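Local coordinates for protein gamma-glutamyltranspeptidase (Ggt) (Helicobacter pylori 26695, PDB 5BPK) that probably transfers or hydrolyses the gamma-glutamyl group of glutathione and related compounds, as an N-terminal nucleophile (Ntn) hydrolase, at residues A[72-77]-A[211-216]; A[87-92]-A[277-282]; A[100-105]-A[141-146]; A[106-111]-A[252-257]. All coordinates share one frame; numbering follows the deposited sequence.

Contact 1 (A[72-77]-A[211-216]); sequences LAVVHP and FVQKDL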
loop_
_atom_site.group_PDB
_atom_site.type_symbol
_atom_site.label_atom_id
_atom_site.label_comp_id
_atom_site.label_asym_id
_atom_site.label_seq_id
_atom_site.Cartn_x
_atom_site.Cartn_y
_atom_site.Cartn_z
ATOM N N LEU A 72 -3.490 -11.891 7.759
ATOM C CA LEU A 72 -4.024 -10.528 7.872
ATOM C C LEU A 72 -5.451 -10.410 7.324
ATOM O O LEU A 72 -6.227 -9.557 7.772
ATOM C CB LEU A 72 -3.109 -9.530 7.148
ATOM C CG LEU A 72 -1.758 -9.223 7.787
ATOM C CD1 LEU A 72 -0.882 -8.395 6.815
ATOM C CD2 LEU A 72 -1.935 -8.491 9.118
ATOM N N ALA A 73 -5.797 -11.255 6.351
ATOM C CA ALA A 73 -7.171 -11.300 5.832
ATOM C C ALA A 73 -8.205 -11.680 6.909
ATOM O O ALA A 73 -9.401 -11.375 6.770
ATOM C CB ALA A 73 -7.273 -12.255 4.625
ATOM N N VAL A 74 -7.734 -12.329 7.971
ATOM C CA VAL A 74 -8.574 -12.764 9.079
ATOM C C VAL A 74 -8.462 -11.798 10.273
ATOM O O VAL A 74 -9.469 -11.355 10.801
ATOM C CB VAL A 74 -8.188 -14.199 9.504
ATOM C CG1 VAL A 74 -9.006 -14.658 10.719
ATOM C CG2 VAL A 74 -8.386 -15.149 8.349
ATOM N N VAL A 75 -7.243 -11.453 10.671
ATOM C CA VAL A 75 -7.029 -10.696 11.917
ATOM C C VAL A 75 -6.999 -9.183 11.750
ATOM O O VAL A 75 -7.027 -8.458 12.745
ATOM C CB VAL A 75 -5.752 -11.148 12.646
ATOM C CG1 VAL A 75 -5.833 -12.647 12.973
ATOM C CG2 VAL A 75 -4.473 -10.840 11.836
ATOM N N HIS A 76 -6.943 -8.713 10.504
ATOM C CA HIS A 76 -6.907 -7.273 10.222
ATOM C C HIS A 76 -7.852 -6.921 9.070
ATOM O O HIS A 76 -7.419 -6.383 8.050
ATOM C CB HIS A 76 -5.458 -6.885 9.909
ATOM C CG HIS A 76 -5.210 -5.411 9.821
ATOM N ND1 HIS A 76 -6.075 -4.472 10.348
ATOM C CD2 HIS A 76 -4.194 -4.715 9.254
ATOM C CE1 HIS A 76 -5.585 -3.263 10.129
ATOM N NE2 HIS A 76 -4.446 -3.382 9.467
ATOM N N PRO A 77 -9.161 -7.219 9.230
ATOM C CA PRO A 77 -10.110 -7.090 8.117
ATOM C C PRO A 77 -10.372 -5.666 7.621
ATOM O O PRO A 77 -10.947 -5.494 6.543
ATOM C CB PRO A 77 -11.390 -7.751 8.651
ATOM C CG PRO A 77 -11.227 -7.833 10.106
ATOM C CD PRO A 77 -9.780 -7.834 10.419
ATOM N N PHE A 211 -14.146 -12.689 18.061
ATOM C CA PHE A 211 -14.606 -12.449 16.695
ATOM C C PHE A 211 -14.321 -13.708 15.868
ATOM O O PHE A 211 -13.162 -14.018 15.581
ATOM C CB PHE A 211 -13.870 -11.247 16.110
ATOM C CG PHE A 211 -14.394 -10.805 14.782
ATOM C CD1 PHE A 211 -15.709 -10.399 14.650
ATOM C CD2 PHE A 211 -13.589 -10.805 13.661
ATOM C CE1 PHE A 211 -16.212 -10.002 13.431
ATOM C CE2 PHE A 211 -14.088 -10.394 12.435
ATOM C CZ PHE A 211 -15.399 -9.990 12.324
ATOM N N VAL A 212 -15.390 -14.422 15.517
ATOM C CA VAL A 212 -15.321 -15.682 14.783
ATOM C C VAL A 212 -15.860 -15.446 13.380
ATOM O O VAL A 212 -16.853 -14.727 13.205
ATOM C CB VAL A 212 -16.160 -16.775 15.494
ATOM C CG1 VAL A 212 -16.143 -18.064 14.702
ATOM C CG2 VAL A 212 -15.630 -16.984 16.909
ATOM N N GLN A 213 -15.201 -16.041 12.385
ATOM C CA GLN A 213 -15.540 -15.815 10.974
ATOM C C GLN A 213 -15.724 -17.129 10.231
ATOM O O GLN A 213 -14.873 -17.554 9.448
ATOM C CB GLN A 213 -14.464 -14.953 10.315
ATOM C CG GLN A 213 -14.409 -13.558 10.899
ATOM C CD GLN A 213 -13.324 -12.702 10.281
ATOM O OE1 GLN A 213 -13.576 -11.937 9.342
ATOM N NE2 GLN A 213 -12.108 -12.830 10.799
ATOM N N LYS A 214 -16.867 -17.762 10.478
ATOM C CA LYS A 214 -17.138 -19.096 9.988
ATOM C C LYS A 214 -17.203 -19.182 8.455
ATOM O O LYS A 214 -16.654 -20.111 7.867
ATOM C CB LYS A 214 -18.441 -19.591 10.610
ATOM C CG LYS A 214 -18.723 -21.053 10.401
ATOM C CD LYS A 214 -19.982 -21.435 11.150
ATOM C CE LYS A 214 -20.560 -22.734 10.660
ATOM N NZ LYS A 214 -21.632 -23.206 11.561
ATOM N N ASP A 215 -17.881 -18.227 7.818
ATOM C CA ASP A 215 -17.974 -18.199 6.348
ATOM C C ASP A 215 -16.611 -17.906 5.713
ATOM O O ASP A 215 -16.270 -18.483 4.674
ATOM C CB ASP A 215 -19.001 -17.176 5.854
ATOM C CG ASP A 215 -20.436 -17.647 6.007
ATOM O OD1 ASP A 215 -20.672 -18.739 6.577
ATOM O OD2 ASP A 215 -21.335 -16.922 5.522
ATOM N N LEU A 216 -15.828 -17.020 6.332
ATOM C CA LEU A 216 -14.465 -16.767 5.850
ATOM C C LEU A 216 -13.629 -18.049 5.918
ATOM O O LEU A 216 -12.862 -18.349 4.994
ATOM C CB LEU A 216 -13.789 -15.641 6.641
ATOM C CG LEU A 216 -12.392 -15.206 6.170
ATOM C CD1 LEU A 216 -12.383 -14.800 4.696
ATOM C CD2 LEU A 216 -11.824 -14.080 7.036
HETATM O O HOH W 1 -12.159 -10.635 7.407
#
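Gln-213 reaches across to the C-terminal turn of helix 61-75 and gives its amide NE2 to Val-74 O at 3.0 Å. Its chain is extended beyond CG (chi2 179°), which carries the amide to the helix end. The bond is moderately bent, 147° at the hydrogen, with Val-74 O almost in the amide plane. The tight part lies beside this bond. Val-74 CG1 rests 3.6 Å from Gln-213 NE2, the two side chains running antiparallel alongside each other, and Val-74 CG2 meets Leu-216 CD2 at 3.8 Å. Leu-216 CD2 also sits 3.6 Å from Ala-73 O. The contact thus sets the end of one helix against the start of another: Gln-213 is the N-cap residue of helix 214-226, and His-76 is the first residue to leave the helical path of 61-75. Helix 155-168 packs on Val-74 as well, and Tyr-170 OH gives Val-74 O a second hydrogen bond. The other end is looser and wetter. A water donates to Ala-73 O at 2.9 Å and to Gln-213 OE1 at 2.7 Å, so both ends of the amide are taken. Partly exposed Pro-77 only grazes the Phe-211 ring obliquely, its CG 4.5 Å from Phe-211 CE2.

Contact 2 (A[87-92]-A[277-282]); sequences FAVIHL and ISMSPP. With EDO (1,2-ethanediol), chain P.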
loop_
_atom_site.group_PDB
_atom_site.type_symbol
_atom_site.label_atom_id
_atom_site.label_comp_id
_atom_site.label_asym_id
_atom_site.label_seq_id
_atom_site.Cartn_x
_atom_site.Cartn_y
_atom_site.Cartn_z
ATOM N N PHE A 87 0.421 -5.279 -4.418
ATOM C CA PHE A 87 1.684 -5.452 -5.116
ATOM C C PHE A 87 2.709 -6.120 -4.216
ATOM O O PHE A 87 2.745 -5.869 -2.999
ATOM C CB PHE A 87 2.245 -4.093 -5.540
ATOM C CG PHE A 87 1.302 -3.274 -6.373
ATOM C CD1 PHE A 87 1.057 -3.610 -7.697
ATOM C CD2 PHE A 87 0.676 -2.167 -5.837
ATOM C CE1 PHE A 87 0.175 -2.847 -8.471
ATOM C CE2 PHE A 87 -0.199 -1.384 -6.606
ATOM C CZ PHE A 87 -0.447 -1.734 -7.929
ATOM N N ALA A 88 3.594 -6.903 -4.818
ATOM C CA ALA A 88 4.743 -7.456 -4.098
ATOM C C ALA A 88 5.988 -7.161 -4.904
ATOM O O ALA A 88 6.060 -7.509 -6.081
ATOM C CB ALA A 88 4.613 -8.954 -3.909
ATOM N N VAL A 89 6.949 -6.498 -4.277
ATOM C CA VAL A 89 8.259 -6.284 -4.855
ATOM C C VAL A 89 9.197 -7.303 -4.188
ATOM O O VAL A 89 9.248 -7.427 -2.949
ATOM C CB VAL A 89 8.698 -4.814 -4.690
ATOM C CG1 VAL A 89 10.176 -4.634 -4.977
ATOM C CG2 VAL A 89 7.875 -3.931 -5.611
ATOM N N ILE A 90 9.915 -8.057 -5.018
ATOM C CA ILE A 90 10.656 -9.215 -4.534
ATOM C C ILE A 90 12.084 -9.157 -5.045
ATOM O O ILE A 90 12.298 -8.943 -6.232
ATOM C CB ILE A 90 10.013 -10.526 -5.007
ATOM C CG1 ILE A 90 8.568 -10.637 -4.483
ATOM C CG2 ILE A 90 10.869 -11.718 -4.550
ATOM C CD1 ILE A 90 7.738 -11.747 -5.122
ATOM N N HIS A 91 13.046 -9.326 -4.140
ATOM C CA HIS A 91 14.449 -9.498 -4.506
ATOM C C HIS A 91 14.812 -10.935 -4.170
ATOM O O HIS A 91 14.615 -11.374 -3.042
ATOM C CB HIS A 91 15.351 -8.515 -3.752
ATOM C CG HIS A 91 16.810 -8.807 -3.908
ATOM N ND1 HIS A 91 17.567 -8.307 -4.946
ATOM C CD2 HIS A 91 17.644 -9.582 -3.176
ATOM C CE1 HIS A 91 18.807 -8.752 -4.836
ATOM N NE2 HIS A 91 18.882 -9.526 -3.770
ATOM N N LEU A 92 15.303 -11.666 -5.168
ATOM C CA LEU A 92 15.636 -13.072 -5.020
ATOM C C LEU A 92 17.114 -13.224 -4.722
ATOM O O LEU A 92 17.937 -12.361 -5.073
ATOM C CB LEU A 92 15.292 -13.840 -6.290
ATOM C CG LEU A 92 13.811 -13.883 -6.680
ATOM C CD1 LEU A 92 13.660 -14.562 -8.027
ATOM C CD2 LEU A 92 13.013 -14.590 -5.606
ATOM N N ILE A 277 14.533 -0.294 -5.613
ATOM C CA ILE A 277 13.654 -1.213 -6.358
ATOM C C ILE A 277 12.238 -0.995 -5.849
ATOM O O ILE A 277 11.960 -1.258 -4.683
ATOM C CB ILE A 277 14.038 -2.703 -6.130
ATOM C CG1 ILE A 277 15.537 -2.918 -6.391
ATOM C CG2 ILE A 277 13.167 -3.647 -6.991
ATOM C CD1 ILE A 277 15.948 -2.758 -7.830
ATOM N N SER A 278 11.336 -0.542 -6.710
ATOM C CA SER A 278 9.978 -0.229 -6.267
ATOM C C SER A 278 8.926 -0.536 -7.327
ATOM O O SER A 278 9.251 -1.053 -8.414
ATOM C CB SER A 278 9.906 1.228 -5.781
ATOM O OG SER A 278 8.709 1.477 -5.053
ATOM N N MET A 279 7.663 -0.253 -7.003
ATOM C CA MET A 279 6.567 -0.705 -7.854
ATOM C C MET A 279 6.299 0.206 -9.034
ATOM O O MET A 279 6.148 1.424 -8.890
ATOM C CB MET A 279 5.278 -0.888 -7.074
ATOM C CG MET A 279 4.191 -1.551 -7.890
ATOM S SD MET A 279 4.625 -3.242 -8.367
ATOM C CE MET A 279 3.738 -3.372 -9.930
ATOM N N SER A 280 6.221 -0.437 -10.190
ATOM C CA SER A 280 5.982 0.187 -11.481
ATOM C C SER A 280 4.475 0.310 -11.742
ATOM O O SER A 280 3.666 -0.157 -10.939
ATOM C CB SER A 280 6.623 -0.704 -12.536
ATOM O OG SER A 280 6.303 -2.072 -12.306
ATOM N N PRO A 281 4.087 0.920 -12.883
ATOM C CA PRO A 281 2.666 0.964 -13.199
ATOM C C PRO A 281 2.044 -0.431 -13.156
ATOM O O PRO A 281 2.646 -1.385 -13.640
ATOM C CB PRO A 281 2.650 1.562 -14.606
ATOM C CG PRO A 281 3.783 2.544 -14.549
ATOM C CD PRO A 281 4.859 1.793 -13.785
ATOM N N PRO A 282 0.831 -0.558 -12.602
ATOM C CA PRO A 282 -0.178 0.459 -12.328
ATOM C C PRO A 282 -0.083 1.202 -10.995
ATOM O O PRO A 282 -1.021 1.911 -10.641
ATOM C CB PRO A 282 -1.479 -0.339 -12.406
ATOM C CG PRO A 282 -1.095 -1.652 -11.872
ATOM C CD PRO A 282 0.287 -1.907 -12.392
HETATM C C1 EDO P . 20.343 -10.193 -1.089
HETATM O O1 EDO P . 21.018 -10.050 0.182
HETATM C C2 EDO P . 20.842 -11.409 -1.860
HETATM O O2 EDO P . 21.131 -11.094 -3.236
#
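Met-279 lies across Phe-87 at about a right angle. Its CG stands over one face of the ring, 4.0 Å from the centroid, as a CH-pi contact, while SD comes in obliquely at 4.4 Å from the same centroid, a Met-aromatic contact. Met-279 CE goes on to Phe-87 CD1 at 3.5 Å; the bend at chi2 (64°) folds the thioether back along that side of the ring. Pro-282, after a cis peptide bond, comes to the ring edge instead, CG to Phe-87 CE1 at 3.8 Å. Farther along, Val-89 CG1 packs on Ile-277 CG2 at 3.7 Å. Strands 85-91 and 274-278 are the outermost of this chain's four-stranded antiparallel sheet, and residues of both pair antiparallel with a strand of the neighbouring Ggt chain, so the sheet continues into it. Ser-278 OG bonds to Thr-77 OG1 of that chain. No hydrogen bond joins the two segments: the contact is made mainly by carbon and sulfur, which is consistent with dispersion and burial as its source of cohesion.

Contact 3 (A[100-105]-A[141-146]); sequences LDFREK and AGMEAM. With 4UD ((2S)-amino[(5S)-4,5-dihydro-1,2-oxazol-5-yl]acetic acid), chain O; EDO (1,2-ethanediol), chain M.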
loop_
_atom_site.group_PDB
_atom_site.type_symbol
_atom_site.label_atom_id
_atom_site.label_comp_id
_atom_site.label_asym_id
_atom_site.label_seq_id
_atom_site.Cartn_x
_atom_site.Cartn_y
_atom_site.Cartn_z
ATOM N N LEU A 100 5.338 -8.079 -8.623
ATOM C CA LEU A 100 4.093 -8.774 -8.878
ATOM C C LEU A 100 2.919 -7.800 -8.740
ATOM O O LEU A 100 2.721 -7.200 -7.694
ATOM C CB LEU A 100 3.925 -9.938 -7.909
ATOM C CG LEU A 100 2.643 -10.757 -8.049
ATOM C CD1 LEU A 100 2.506 -11.380 -9.416
ATOM C CD2 LEU A 100 2.582 -11.802 -6.935
ATOM N N ASP A 101 2.166 -7.668 -9.821
ATOM C CA ASP A 101 0.956 -6.860 -9.898
ATOM C C ASP A 101 -0.226 -7.804 -9.661
ATOM O O ASP A 101 -0.581 -8.595 -10.545
ATOM C CB ASP A 101 0.910 -6.200 -11.302
ATOM C CG ASP A 101 -0.420 -5.537 -11.646
ATOM O OD1 ASP A 101 -1.395 -5.589 -10.869
ATOM O OD2 ASP A 101 -0.474 -4.975 -12.768
ATOM N N PHE A 102 -0.819 -7.723 -8.466
ATOM C CA PHE A 102 -2.116 -8.341 -8.200
ATOM C C PHE A 102 -3.174 -7.282 -7.840
ATOM O O PHE A 102 -4.032 -7.473 -6.985
ATOM C CB PHE A 102 -2.017 -9.509 -7.201
ATOM C CG PHE A 102 -1.463 -9.162 -5.833
ATOM C CD1 PHE A 102 -0.097 -9.157 -5.593
ATOM C CD2 PHE A 102 -2.319 -8.984 -4.757
ATOM C CE1 PHE A 102 0.397 -8.907 -4.318
ATOM C CE2 PHE A 102 -1.824 -8.715 -3.474
ATOM C CZ PHE A 102 -0.455 -8.683 -3.260
ATOM N N ARG A 103 -3.089 -6.162 -8.547
ATOM C CA ARG A 103 -4.046 -5.066 -8.424
ATOM C C ARG A 103 -5.402 -5.465 -8.999
ATOM O O ARG A 103 -5.482 -6.185 -9.996
ATOM C CB ARG A 103 -3.499 -3.851 -9.167
ATOM C CG ARG A 103 -4.342 -2.587 -9.123
ATOM C CD ARG A 103 -4.426 -1.972 -7.736
ATOM N NE ARG A 103 -4.805 -0.559 -7.812
ATOM C CZ ARG A 103 -4.998 0.236 -6.762
ATOM N NH1 ARG A 103 -4.902 -0.227 -5.532
ATOM N NH2 ARG A 103 -5.311 1.510 -6.942
ATOM N N GLU A 104 -6.481 -4.961 -8.402
ATOM C CA GLU A 104 -7.815 -5.225 -8.937
ATOM C C GLU A 104 -7.973 -4.654 -10.340
ATOM O O GLU A 104 -7.322 -3.667 -10.706
ATOM C CB GLU A 104 -8.918 -4.667 -8.050
ATOM C CG GLU A 104 -8.903 -5.166 -6.612
ATOM C CD GLU A 104 -8.201 -4.202 -5.673
ATOM O OE1 GLU A 104 -7.049 -3.798 -5.978
ATOM O OE2 GLU A 104 -8.810 -3.868 -4.631
ATOM N N LYS A 105 -8.865 -5.280 -11.110
ATOM C CA LYS A 105 -9.229 -4.813 -12.445
ATOM C C LYS A 105 -10.639 -4.255 -12.453
ATOM O O LYS A 105 -11.545 -4.811 -11.795
ATOM C CB LYS A 105 -9.183 -5.969 -13.431
ATOM C CG LYS A 105 -7.810 -6.556 -13.652
ATOM C CD LYS A 105 -7.874 -7.930 -14.317
ATOM C CE LYS A 105 -8.478 -7.919 -15.720
ATOM N NZ LYS A 105 -8.521 -9.296 -16.320
ATOM N N ALA A 141 -5.111 -14.589 -6.137
ATOM C CA ALA A 141 -4.283 -14.880 -7.304
ATOM C C ALA A 141 -2.820 -14.477 -7.073
ATOM O O ALA A 141 -1.899 -15.179 -7.506
ATOM C CB ALA A 141 -4.852 -14.197 -8.535
ATOM N N GLY A 142 -2.617 -13.349 -6.391
ATOM C CA GLY A 142 -1.279 -12.866 -6.091
ATOM C C GLY A 142 -0.547 -13.781 -5.130
ATOM O O GLY A 142 0.631 -14.100 -5.344
ATOM N N MET A 143 -1.232 -14.198 -4.063
ATOM C CA MET A 143 -0.620 -15.115 -3.099
ATOM C C MET A 143 -0.198 -16.406 -3.777
ATOM O O MET A 143 0.927 -16.874 -3.576
ATOM C CB MET A 143 -1.568 -15.435 -1.937
ATOM C CG MET A 143 -1.921 -14.251 -1.037
ATOM S SD MET A 143 -0.531 -13.402 -0.261
ATOM C CE MET A 143 -0.507 -11.883 -1.189
ATOM N N GLU A 144 -1.081 -16.971 -4.599
ATOM C CA GLU A 144 -0.766 -18.233 -5.262
ATOM C C GLU A 144 0.377 -18.077 -6.274
ATOM O O GLU A 144 1.271 -18.930 -6.359
ATOM C CB GLU A 144 -1.996 -18.823 -5.951
ATOM C CG GLU A 144 -1.730 -20.217 -6.500
ATOM C CD GLU A 144 -2.926 -20.811 -7.196
ATOM O OE1 GLU A 144 -3.615 -21.624 -6.558
ATOM O OE2 GLU A 144 -3.176 -20.455 -8.372
ATOM N N ALA A 145 0.340 -16.999 -7.046
ATOM C CA ALA A 145 1.364 -16.731 -8.056
ATOM C C ALA A 145 2.769 -16.684 -7.456
ATOM O O ALA A 145 3.695 -17.325 -7.972
ATOM C CB ALA A 145 1.056 -15.434 -8.793
ATOM N N MET A 146 2.949 -15.945 -6.365
ATOM C CA MET A 146 4.294 -15.882 -5.782
ATOM C C MET A 146 4.696 -17.214 -5.138
ATOM O O MET A 146 5.843 -17.631 -5.263
ATOM C CB MET A 146 4.499 -14.683 -4.845
ATOM C CG MET A 146 3.766 -14.670 -3.549
ATOM S SD MET A 146 4.270 -13.151 -2.686
ATOM C CE MET A 146 2.714 -12.298 -2.541
HETATM C C3 4UD O . -3.874 2.182 1.342
HETATM C C4 4UD O . -4.139 2.330 -0.858
HETATM C C5 4UD O . -5.009 2.292 0.385
HETATM C C6 4UD O . -4.730 3.084 -2.058
HETATM C C8 4UD O . -3.749 2.914 -3.196
HETATM O O9 4UD O . -3.748 1.915 -3.873
HETATM O O10 4UD O . -2.846 3.884 -3.471
HETATM N N7 4UD O . -6.013 2.493 -2.461
HETATM O O2 4UD O . -2.946 3.007 -0.470
HETATM N N1 4UD O . -2.782 2.597 0.789
HETATM C C1 EDO M . 1.798 -17.347 -11.779
HETATM O O1 EDO M . 1.888 -16.245 -12.683
HETATM C C2 EDO M . 3.130 -17.529 -11.060
HETATM O O2 EDO M . 3.185 -18.805 -10.408
#
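Phe-102 lays its CB against the backbone of Gly-142, 3.6 Å from Gly-142 CA, and Gly-142 has no side chain to hold the strand off. The ring gets there through a first torsion of 59°, which places CG between the backbone N and the carbonyl carbon. From that position the ring slants past the glycine CA, and its far end reaches Met-143, Phe-102 CZ to Met-143 CE at 3.8 Å. Met-143 starts out pointing away from the strand, but bends at chi2 (-57°) and chi3 turn its methyl back to the ring. Leu-100 carries the other half. Its CD2 sits 3.4 Å from Gly-142 O and 4.0 Å from Met-146 CB, meeting the Met-146 side chain at about a right angle.

At the strand end, Asp-101 OD1 accepts from Arg-103 N at 2.9 Å, an Asx turn; OD1 also has a salt bridge to Arg-69 of the neighbouring Ggt chain. Arg-103 runs off to the bound dihydroisoxazolyl amino acid, NH1 donating to its carboxylate O9 at 2.9 Å with a bent N-H...O angle (130°), while Asp-43 and Glu-40 of that chain make salt bridges to the guanidinium. The axes of strand 100-102 and helix 141-146 approach to 8.4 Å and run roughly antiparallel; helix 61-75 also packs on Met-143 and Met-146, and strands 85-91 and 262-271 border strand 97-102 within the sheet.

Contact 4 (A[106-111]-A[252-257]); sequences APLKAT and TKEDLA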
loop_
_atom_site.group_PDB
_atom_site.type_symbol
_atom_site.label_atom_id
_atom_site.label_comp_id
_atom_site.label_asym_id
_atom_site.label_seq_id
_atom_site.Cartn_x
_atom_site.Cartn_y
_atom_site.Cartn_z
ATOM N N ALA A 106 -10.858 -3.213 -13.246
ATOM C CA ALA A 106 -12.219 -2.769 -13.501
ATOM C C ALA A 106 -12.964 -3.921 -14.163
ATOM O O ALA A 106 -12.415 -4.569 -15.043
ATOM C CB ALA A 106 -12.233 -1.523 -14.381
ATOM N N PRO A 107 -14.226 -4.174 -13.753
ATOM C CA PRO A 107 -14.931 -5.298 -14.350
ATOM C C PRO A 107 -15.202 -5.098 -15.839
ATOM O O PRO A 107 -15.120 -3.971 -16.353
ATOM C CB PRO A 107 -16.240 -5.348 -13.551
ATOM C CG PRO A 107 -15.900 -4.740 -12.247
ATOM C CD PRO A 107 -14.957 -3.632 -12.596
ATOM N N LEU A 108 -15.553 -6.192 -16.509
ATOM C CA LEU A 108 -15.788 -6.180 -17.955
ATOM C C LEU A 108 -16.886 -5.204 -18.354
ATOM O O LEU A 108 -16.851 -4.635 -19.451
ATOM C CB LEU A 108 -16.142 -7.592 -18.445
ATOM C CG LEU A 108 -14.959 -8.549 -18.577
ATOM C CD1 LEU A 108 -15.395 -10.018 -18.482
ATOM C CD2 LEU A 108 -14.223 -8.266 -19.876
ATOM N N LYS A 109 -17.863 -5.009 -17.468
ATOM C CA LYS A 109 -18.972 -4.094 -17.743
ATOM C C LYS A 109 -18.705 -2.654 -17.292
ATOM O O LYS A 109 -19.563 -1.798 -17.428
ATOM C CB LYS A 109 -20.283 -4.647 -17.157
ATOM C CG LYS A 109 -20.824 -5.851 -17.954
ATOM C CD LYS A 109 -20.709 -7.190 -17.223
ATOM C CE LYS A 109 -19.870 -8.219 -17.997
ATOM N NZ LYS A 109 -19.374 -9.340 -17.131
ATOM N N ALA A 110 -17.499 -2.376 -16.791
ATOM C CA ALA A 110 -17.130 -1.028 -16.382
ATOM C C ALA A 110 -17.100 -0.057 -17.559
ATOM O O ALA A 110 -16.752 -0.428 -18.679
ATOM C CB ALA A 110 -15.770 -1.046 -15.701
ATOM N N THR A 111 -17.459 1.191 -17.281
ATOM C CA THR A 111 -17.419 2.258 -18.273
ATOM C C THR A 111 -16.893 3.555 -17.665
ATOM O O THR A 111 -16.975 3.786 -16.454
ATOM C CB THR A 111 -18.814 2.508 -18.894
ATOM O OG1 THR A 111 -19.730 2.930 -17.882
ATOM C CG2 THR A 111 -19.348 1.255 -19.579
ATOM N N THR A 252 -18.834 -10.571 -12.344
ATOM C CA THR A 252 -19.425 -11.833 -12.752
ATOM C C THR A 252 -18.413 -12.974 -12.679
ATOM O O THR A 252 -17.212 -12.761 -12.487
ATOM C CB THR A 252 -19.901 -11.751 -14.216
ATOM O OG1 THR A 252 -18.773 -11.554 -15.075
ATOM C CG2 THR A 252 -20.903 -10.622 -14.407
ATOM N N LYS A 253 -18.899 -14.193 -12.881
ATOM C CA LYS A 253 -18.015 -15.348 -12.993
ATOM C C LYS A 253 -16.987 -15.182 -14.124
ATOM O O LYS A 253 -15.875 -15.695 -14.023
ATOM C CB LYS A 253 -18.826 -16.637 -13.187
ATOM C CG LYS A 253 -19.504 -17.110 -11.916
ATOM C CD LYS A 253 -20.241 -18.426 -12.127
ATOM C CE LYS A 253 -21.554 -18.221 -12.861
ATOM N NZ LYS A 253 -22.374 -19.473 -12.884
ATOM N N GLU A 254 -17.361 -14.477 -15.189
ATOM C CA GLU A 254 -16.447 -14.233 -16.302
ATOM C C GLU A 254 -15.290 -13.323 -15.874
ATOM O O GLU A 254 -14.132 -13.568 -16.238
ATOM C CB GLU A 254 -17.165 -13.628 -17.510
ATOM C CG GLU A 254 -16.291 -13.609 -18.774
ATOM C CD GLU A 254 -16.968 -12.987 -19.988
ATOM O OE1 GLU A 254 -18.138 -12.548 -19.881
ATOM O OE2 GLU A 254 -16.315 -12.934 -21.053
ATOM N N ASP A 255 -15.598 -12.297 -15.089
ATOM C CA ASP A 255 -14.557 -11.426 -14.533
ATOM C C ASP A 255 -13.573 -12.237 -13.698
ATOM O O ASP A 255 -12.359 -12.099 -13.828
ATOM C CB ASP A 255 -15.159 -10.336 -13.648
ATOM C CG ASP A 255 -15.800 -9.215 -14.433
ATOM O OD1 ASP A 255 -15.119 -8.606 -15.272
ATOM O OD2 ASP A 255 -16.980 -8.912 -14.180
ATOM N N LEU A 256 -14.110 -13.094 -12.841
ATOM C CA LEU A 256 -13.289 -13.836 -11.893
ATOM C C LEU A 256 -12.407 -14.843 -12.630
ATOM O O LEU A 256 -11.214 -14.940 -12.348
ATOM C CB LEU A 256 -14.158 -14.519 -10.831
ATOM C CG LEU A 256 -14.904 -13.562 -9.890
ATOM C CD1 LEU A 256 -16.071 -14.268 -9.208
ATOM C CD2 LEU A 256 -14.001 -12.892 -8.860
ATOM N N ALA A 257 -12.988 -15.559 -13.601
ATOM C CA ALA A 257 -12.241 -16.555 -14.377
ATOM C C ALA A 257 -11.154 -15.936 -15.263
ATOM O O ALA A 257 -10.198 -16.623 -15.644
ATOM C CB ALA A 257 -13.202 -17.406 -15.221
#
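A capping box at the start of helix 253-257 is what the loop 106-111 leans on, and the loop meets it through a type I beta turn from Pro-107 to Ala-110. In the box, Thr-252 OG1 accepts from Asp-255 N at 3.3 Å and, weakly, from Glu-254 N, while Thr-252 N donates back to Asp-255 OD2 at 3.1 Å. That bond uses the anti lone pair of OD2. The other oxygen takes the backbone of the loop: Leu-108 N donates to Asp-255 OD1 at 2.7 Å, on the syn side and fairly straight (156°). One aspartate thus holds both its own helix start and the turn, and two backbone N-H groups fix the rotation of its carboxylate.

Around these bonds apolar side chains of the turn pack on the two carboxylates. Pro-107 CB lies 3.7 Å from Asp-255 OD2, and Pro-107 also touches Ile-250 and Ile-251. Leu-108 CD1 sits across the extended side chain of Glu-254, 3.7 Å from its CD. Toward solvent, exposed Lys-109 bends at chi2 (109°) and chi3, which brings its ammonium back over the helix start, where it makes a long salt bridge with Asp-255 OD2 at 3.8 Å. The same nitrogen approaches Thr-252 tip to tip, NZ 3.1 Å from OG1, but at an angle too poor for a hydrogen bond.

How the contacts relate
Contacts 2 and 3 share the central sheet: strands 85-91 and 97-102 are neighbours, Ala-88 O lies 2.7 Å from Leu-100 N in a probable hydrogen bond, and Phe-102 CE1 packs 3.6 Å from Phe-87 C. Their centres are 12 Å apart. Both border the ligand site, contact 3 through Arg-103 and contact 2 through the Phe-87 side chain, about 6 Å from the ligand. Contact 4 follows contact 3 directly in sequence, residue 106 after 105, with centres 16 Å apart, so the chain leaving the site at once reaches the 252-257 helix start. Contact 1 stands apart in the helical region, its centre 20 Å from that of contact 3, yet helix 61-75 serves both.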